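Local coordinates for protein alanine racemase (Enterococcus faecalis, PDB 3E6E) that belongs to the alanine racemase family, pairing an N-terminal TIM-barrel domain with a C-terminal beta domain, and holds the ligand DCS in its pocket, at residues V299-K304 / P329-V334; R7-H12 / L249-I254. The protein carries 1 engineered substitution. All coordinates share one frame; numbering follows the deposited sequence.

Overall arrangement
Both contacts are antiparallel pairings in one mixed beta sheet. Segment 249-254, part of interaction 2, and strand 330-332, part of interaction 1, are neighbours in it. From the N terminus, the chain first lays 7-12 down in the C-terminal part of the fold. It then runs through the eight-stranded parallel barrel and returns at 249-254, where interaction 2 closes this long loop of 236 residues. Interaction 1 comes later, within the C-terminal domain: 329-334 pairs back to 299-304 after 24 residues. The two loops follow in series and neither nest nor cross. The order across this part of the sheet is therefore 10-12, 249-254, 330-332, 298-301.

Interaction 1 (V299-K304 / P329-V334); sequences VLVNGK and PVVTLV. Engineered in segment 329-334: P329 (natural residue Ser).
L300 and T332 carry both backbone hydrogen bonds of this pairing. L300 N gives a bond of 2.8 Å to T332 O, with the donor tilted 27° from the carbonyl plane. T332 N returns one of 2.7 Å to L300 O. This second bond is almost straight, 175° at the hydrogen, and lies in the carbonyl plane. L300 O also receives a CA-H...O contact from V331 CA.

The apolar contacts fall on two faces. On one, V299, V301 and V331 meet. V299 splits its two methyls between two partners: CG1 lies 3.8 Å from L333 CG, and CG2 lies 4.1 Å from V331 CG1. The V299 and L333 side chains run alongside each other in the same direction. V301 CG2 approaches V331 CG2 loosely, and V301 CG1 stands 4.3 Å from CB of the engineered P329. I319 covers V299 and V301, and L253 lies against P329 and V331. On the other face L300 and T332 meet at their bases, CB to CB, 3.8 Å apart. With CG beside the backbone N (chi1 -56°), which bonds to T332 O, L300 CB and CG both lie near that carbonyl oxygen.

The 299-304 segment ends in a type I' turn from V301 to K304. V301 and K304 exchange two backbone bonds there, and D337 OD1 accepts from G303 N. At the other end, L333 and V334 both face L249, a classic beta bulge. The whole is an antiparallel strand pair in the mixed beta sheet of the C-terminal domain, flanked by a hairpin turn and a bulge.

Interaction 2 (R7-H12 / L249-I254); sequences RPTRLH and LTSELI
T9 OG1 is held by two groups, the S251 hydroxyl and the P283 carbonyl. S251 OG donates a hydrogen bond of 2.8 Å to it, and T9 OG1 is also bonded to P283 O. S251 OG reaches T9 because it extends away from its own backbone N (chi1 -169°). T9 and S251 are buried, and these two bonds satisfy the T9 hydroxyl.

Next to it, R10 and T250 form a hydrogen-bonded antiparallel pair. R10 N bonds to T250 O at 2.9 Å, bent at the hydrogen (144°) and well above the carbonyl plane. T250 N bonds to R10 O at 2.9 Å and is straighter, with the donor nearly along the C=O axis. The long arm of R10 leaves the pair and forms a salt bridge with E369. H12 turns its ring edge toward T250: T250 OG1 lies in the ring plane, 3.2 Å from H12 CE1.

At one end L11 CD1 lies against L249 CD1, the two side chains crossing at a slant. The modelled spacing of these methyls is doubtfully short. At the other end the P8 ring lies across the E252 side chain at about a right angle, near CG and the carboxylate carbon CD. P8 CG also makes an apolar contact with I254 CG2. P8 and R7 pack on D90 and L67 of the second subunit.

The contact thus joins the N-terminal segment to the C-terminal sheet by two backbone bonds and a buried hydroxyl pair. The P283 carbonyl takes the hydrogen of T9, which leaves T9 OG1 to act as acceptor for S251. This relay would fix the rotation of both hydroxyls.

Interaction 1 (V299-K304 / P329-V334)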
loop_
_atom_site.group_PDB
_atom_site.type_symbol
_atom_site.label_atom_id
_atom_site.label_comp_id
_atom_site.label_asym_id
_atom_site.label_seq_id
_atom_site.Cartn_x
_atom_site.Cartn_y
_atom_site.Cartn_z
ATOM N N VAL A 299 -15.649 -2.801 -13.139
ATOM C CA VAL A 299 -14.955 -1.611 -13.618
ATOM C C VAL A 299 -15.604 -1.114 -14.907
ATOM O O VAL A 299 -16.560 -1.716 -15.395
ATOM C CB VAL A 299 -13.470 -1.883 -13.874
ATOM C CG1 VAL A 299 -12.785 -2.264 -12.573
ATOM C CG2 VAL A 299 -13.319 -2.972 -14.911
ATOM N N LEU A 300 -15.070 -0.036 -15.476
ATOM C CA LEU A 300 -15.669 0.538 -16.669
ATOM C C LEU A 300 -14.867 0.530 -17.958
ATOM O O LEU A 300 -13.725 0.998 -18.024
ATOM C CB LEU A 300 -16.125 1.962 -16.358
ATOM C CG LEU A 300 -17.078 2.019 -15.162
ATOM C CD1 LEU A 300 -17.276 3.464 -14.715
ATOM C CD2 LEU A 300 -18.409 1.384 -15.542
ATOM N N VAL A 301 -15.506 0.004 -18.993
ATOM C CA VAL A 301 -14.927 -0.078 -20.326
ATOM C C VAL A 301 -15.984 0.504 -21.261
ATOM O O VAL A 301 -17.099 0.010 -21.328
ATOM C CB VAL A 301 -14.624 -1.550 -20.696
ATOM C CG1 VAL A 301 -13.777 -1.615 -21.970
ATOM C CG2 VAL A 301 -13.905 -2.239 -19.522
ATOM N N ASN A 302 -15.644 1.577 -21.956
ATOM C CA ASN A 302 -16.586 2.220 -22.866
ATOM C C ASN A 302 -17.938 2.470 -22.218
ATOM O O ASN A 302 -18.985 2.254 -22.838
ATOM C CB ASN A 302 -16.802 1.378 -24.124
ATOM C CG ASN A 302 -15.544 1.199 -24.929
ATOM O OD1 ASN A 302 -14.716 2.108 -25.030
ATOM N ND2 ASN A 302 -15.399 0.022 -25.535
ATOM N N GLY A 303 -17.918 2.912 -20.965
ATOM C CA GLY A 303 -19.162 3.214 -20.277
ATOM C C GLY A 303 -20.046 2.037 -19.927
ATOM O O GLY A 303 -21.190 2.227 -19.532
ATOM N N LYS A 304 -19.527 0.826 -20.077
ATOM C CA LYS A 304 -20.281 -0.379 -19.740
ATOM C C LYS A 304 -19.588 -1.008 -18.531
ATOM O O LYS A 304 -18.365 -0.950 -18.415
ATOM C CB LYS A 304 -20.266 -1.365 -20.914
ATOM C CG LYS A 304 -20.923 -0.868 -22.199
ATOM C CD LYS A 304 -22.423 -1.120 -22.214
ATOM C CE LYS A 304 -23.033 -0.740 -23.570
ATOM N NZ LYS A 304 -24.439 -1.212 -23.743
ATOM N N PRO A 329 -8.500 -0.140 -25.165
ATOM C CA PRO A 329 -9.536 0.748 -24.630
ATOM C C PRO A 329 -9.218 1.101 -23.169
ATOM O O PRO A 329 -8.644 0.284 -22.441
ATOM C CB PRO A 329 -10.808 -0.089 -24.757
ATOM C CG PRO A 329 -10.527 -0.971 -25.926
ATOM C CD PRO A 329 -9.094 -1.385 -25.679
ATOM N N VAL A 330 -9.584 2.308 -22.740
ATOM C CA VAL A 330 -9.314 2.728 -21.361
ATOM C C VAL A 330 -10.168 2.014 -20.323
ATOM O O VAL A 330 -11.386 1.901 -20.467
ATOM C CB VAL A 330 -9.534 4.245 -21.161
ATOM C CG1 VAL A 330 -9.353 4.602 -19.683
ATOM C CG2 VAL A 330 -8.559 5.035 -22.019
ATOM N N VAL A 331 -9.520 1.524 -19.276
ATOM C CA VAL A 331 -10.243 0.862 -18.218
ATOM C C VAL A 331 -10.365 1.828 -17.059
ATOM O O VAL A 331 -9.360 2.270 -16.484
ATOM C CB VAL A 331 -9.528 -0.404 -17.742
ATOM C CG1 VAL A 331 -10.186 -0.924 -16.462
ATOM C CG2 VAL A 331 -9.596 -1.471 -18.839
ATOM N N THR A 332 -11.603 2.163 -16.723
ATOM C CA THR A 332 -11.871 3.079 -15.634
ATOM C C THR A 332 -12.260 2.367 -14.336
ATOM O O THR A 332 -13.350 1.800 -14.223
ATOM C CB THR A 332 -12.978 4.042 -16.030
ATOM O OG1 THR A 332 -12.638 4.658 -17.284
ATOM C CG2 THR A 332 -13.156 5.110 -14.952
ATOM N N LEU A 333 -11.362 2.396 -13.357
ATOM C CA LEU A 333 -11.626 1.765 -12.074
ATOM C C LEU A 333 -12.262 2.741 -11.076
ATOM O O LEU A 333 -13.154 2.367 -10.311
ATOM C CB LEU A 333 -10.338 1.170 -11.496
ATOM C CG LEU A 333 -9.763 -0.041 -12.254
ATOM C CD1 LEU A 333 -9.031 0.413 -13.504
ATOM C CD2 LEU A 333 -8.815 -0.797 -11.362
ATOM N N VAL A 334 -11.808 3.989 -11.082
ATOM C CA VAL A 334 -12.360 4.996 -10.183
ATOM C C VAL A 334 -12.606 6.271 -10.980
ATOM O O VAL A 334 -11.672 6.885 -11.484
ATOM C CB VAL A 334 -11.386 5.281 -9.013
ATOM C CG1 VAL A 334 -11.951 6.362 -8.116
ATOM C CG2 VAL A 334 -11.147 4.012 -8.220
#

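Interaction 2 (R7-H12 / L249-I254)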
loop_
_atom_site.group_PDB
_atom_site.type_symbol
_atom_site.label_atom_id
_atom_site.label_comp_id
_atom_site.label_asym_id
_atom_site.label_seq_id
_atom_site.Cartn_x
_atom_site.Cartn_y
_atom_site.Cartn_z
ATOM N N ARG A 7 3.638 1.438 -17.788
ATOM C CA ARG A 7 2.446 0.615 -17.665
ATOM C C ARG A 7 1.284 1.594 -17.683
ATOM O O ARG A 7 1.248 2.535 -16.901
ATOM C CB ARG A 7 2.467 -0.154 -16.350
ATOM C CG ARG A 7 1.192 -0.928 -16.074
ATOM C CD ARG A 7 1.218 -1.609 -14.712
ATOM N NE ARG A 7 1.324 -0.647 -13.624
ATOM C CZ ARG A 7 1.125 -0.940 -12.345
ATOM N NH1 ARG A 7 0.807 -2.178 -11.996
ATOM N NH2 ARG A 7 1.227 0.009 -11.418
ATOM N N PRO A 8 0.316 1.391 -18.580
ATOM C CA PRO A 8 -0.828 2.305 -18.648
ATOM C C PRO A 8 -1.673 2.482 -17.366
ATOM O O PRO A 8 -2.630 3.266 -17.354
ATOM C CB PRO A 8 -1.640 1.747 -19.817
ATOM C CG PRO A 8 -1.330 0.275 -19.768
ATOM C CD PRO A 8 0.157 0.267 -19.521
ATOM N N THR A 9 -1.346 1.778 -16.290
ATOM C CA THR A 9 -2.140 1.936 -15.079
ATOM C C THR A 9 -1.757 3.252 -14.417
ATOM O O THR A 9 -0.651 3.383 -13.887
ATOM C CB THR A 9 -1.902 0.790 -14.092
ATOM O OG1 THR A 9 -2.141 -0.457 -14.753
ATOM C CG2 THR A 9 -2.852 0.900 -12.906
ATOM N N ARG A 10 -2.677 4.216 -14.438
ATOM C CA ARG A 10 -2.430 5.543 -13.865
ATOM C C ARG A 10 -3.445 6.031 -12.829
ATOM O O ARG A 10 -4.620 5.636 -12.830
ATOM C CB ARG A 10 -2.360 6.588 -14.978
ATOM C CG ARG A 10 -1.281 6.323 -15.997
ATOM C CD ARG A 10 -1.029 7.552 -16.865
ATOM N NE ARG A 10 0.193 7.421 -17.653
ATOM C CZ ARG A 10 1.328 6.904 -17.182
ATOM N NH1 ARG A 10 1.394 6.462 -15.932
ATOM N NH2 ARG A 10 2.400 6.830 -17.956
ATOM N N LEU A 11 -2.979 6.928 -11.963
ATOM C CA LEU A 11 -3.816 7.513 -10.907
ATOM C C LEU A 11 -3.934 9.034 -11.165
ATOM O O LEU A 11 -3.054 9.795 -10.784
ATOM C CB LEU A 11 -3.150 7.221 -9.549
ATOM C CG LEU A 11 -3.928 7.037 -8.241
ATOM C CD1 LEU A 11 -5.172 6.178 -8.422
ATOM C CD2 LEU A 11 -2.982 6.394 -7.236
ATOM N N HIS A 12 -5.010 9.465 -11.827
ATOM C CA HIS A 12 -5.207 10.887 -12.152
ATOM C C HIS A 12 -5.745 11.745 -11.024
ATOM O O HIS A 12 -6.847 11.523 -10.515
ATOM C CB HIS A 12 -6.135 11.051 -13.352
ATOM C CG HIS A 12 -5.571 10.501 -14.622
ATOM N ND1 HIS A 12 -5.741 9.186 -15.004
ATOM C CD2 HIS A 12 -4.792 11.073 -15.573
ATOM C CE1 HIS A 12 -5.089 8.972 -16.135
ATOM N NE2 HIS A 12 -4.504 10.101 -16.500
ATOM N N LEU A 249 -8.823 6.834 -11.032
ATOM C CA LEU A 249 -7.941 5.708 -11.336
ATOM C C LEU A 249 -8.292 4.999 -12.635
ATOM O O LEU A 249 -9.426 4.535 -12.816
ATOM C CB LEU A 249 -7.989 4.709 -10.190
ATOM C CG LEU A 249 -7.275 3.376 -10.342
ATOM C CD1 LEU A 249 -5.756 3.565 -10.389
ATOM C CD2 LEU A 249 -7.655 2.518 -9.154
ATOM N N THR A 250 -7.312 4.897 -13.531
ATOM C CA THR A 250 -7.525 4.245 -14.822
ATOM C C THR A 250 -6.419 3.277 -15.180
ATOM O O THR A 250 -5.370 3.218 -14.534
ATOM C CB THR A 250 -7.596 5.267 -15.979
ATOM O OG1 THR A 250 -6.461 6.140 -15.903
ATOM C CG2 THR A 250 -8.893 6.071 -15.945
ATOM N N SER A 251 -6.672 2.517 -16.235
ATOM C CA SER A 251 -5.706 1.563 -16.758
ATOM C C SER A 251 -6.236 1.232 -18.139
ATOM O O SER A 251 -7.028 2.000 -18.696
ATOM C CB SER A 251 -5.656 0.305 -15.894
ATOM O OG SER A 251 -4.549 -0.508 -16.253
ATOM N N GLU A 252 -5.813 0.109 -18.705
ATOM C CA GLU A 252 -6.318 -0.276 -20.020
ATOM C C GLU A 252 -6.085 -1.741 -20.339
ATOM O O GLU A 252 -5.168 -2.370 -19.815
ATOM C CB GLU A 252 -5.702 0.608 -21.119
ATOM C CG GLU A 252 -4.245 0.343 -21.437
ATOM C CD GLU A 252 -3.661 1.387 -22.390
ATOM O OE1 GLU A 252 -2.607 1.124 -23.017
ATOM O OE2 GLU A 252 -4.257 2.479 -22.505
ATOM N N LEU A 253 -6.946 -2.267 -21.205
ATOM C CA LEU A 253 -6.891 -3.649 -21.649
ATOM C C LEU A 253 -5.582 -3.933 -22.366
ATOM O O LEU A 253 -5.236 -3.247 -23.323
ATOM C CB LEU A 253 -8.055 -3.919 -22.590
ATOM C CG LEU A 253 -9.419 -3.929 -21.916
ATOM C CD1 LEU A 253 -10.504 -4.006 -22.952
ATOM C CD2 LEU A 253 -9.496 -5.101 -20.957
ATOM N N ILE A 254 -4.854 -4.937 -21.893
ATOM C CA ILE A 254 -3.588 -5.311 -22.506
ATOM C C ILE A 254 -3.692 -6.704 -23.134
ATOM O O ILE A 254 -2.797 -7.130 -23.862
ATOM C CB ILE A 254 -2.424 -5.293 -21.472
ATOM C CG1 ILE A 254 -2.660 -6.334 -20.380
ATOM C CG2 ILE A 254 -2.316 -3.912 -20.833
ATOM C CD1 ILE A 254 -1.501 -6.442 -19.416
#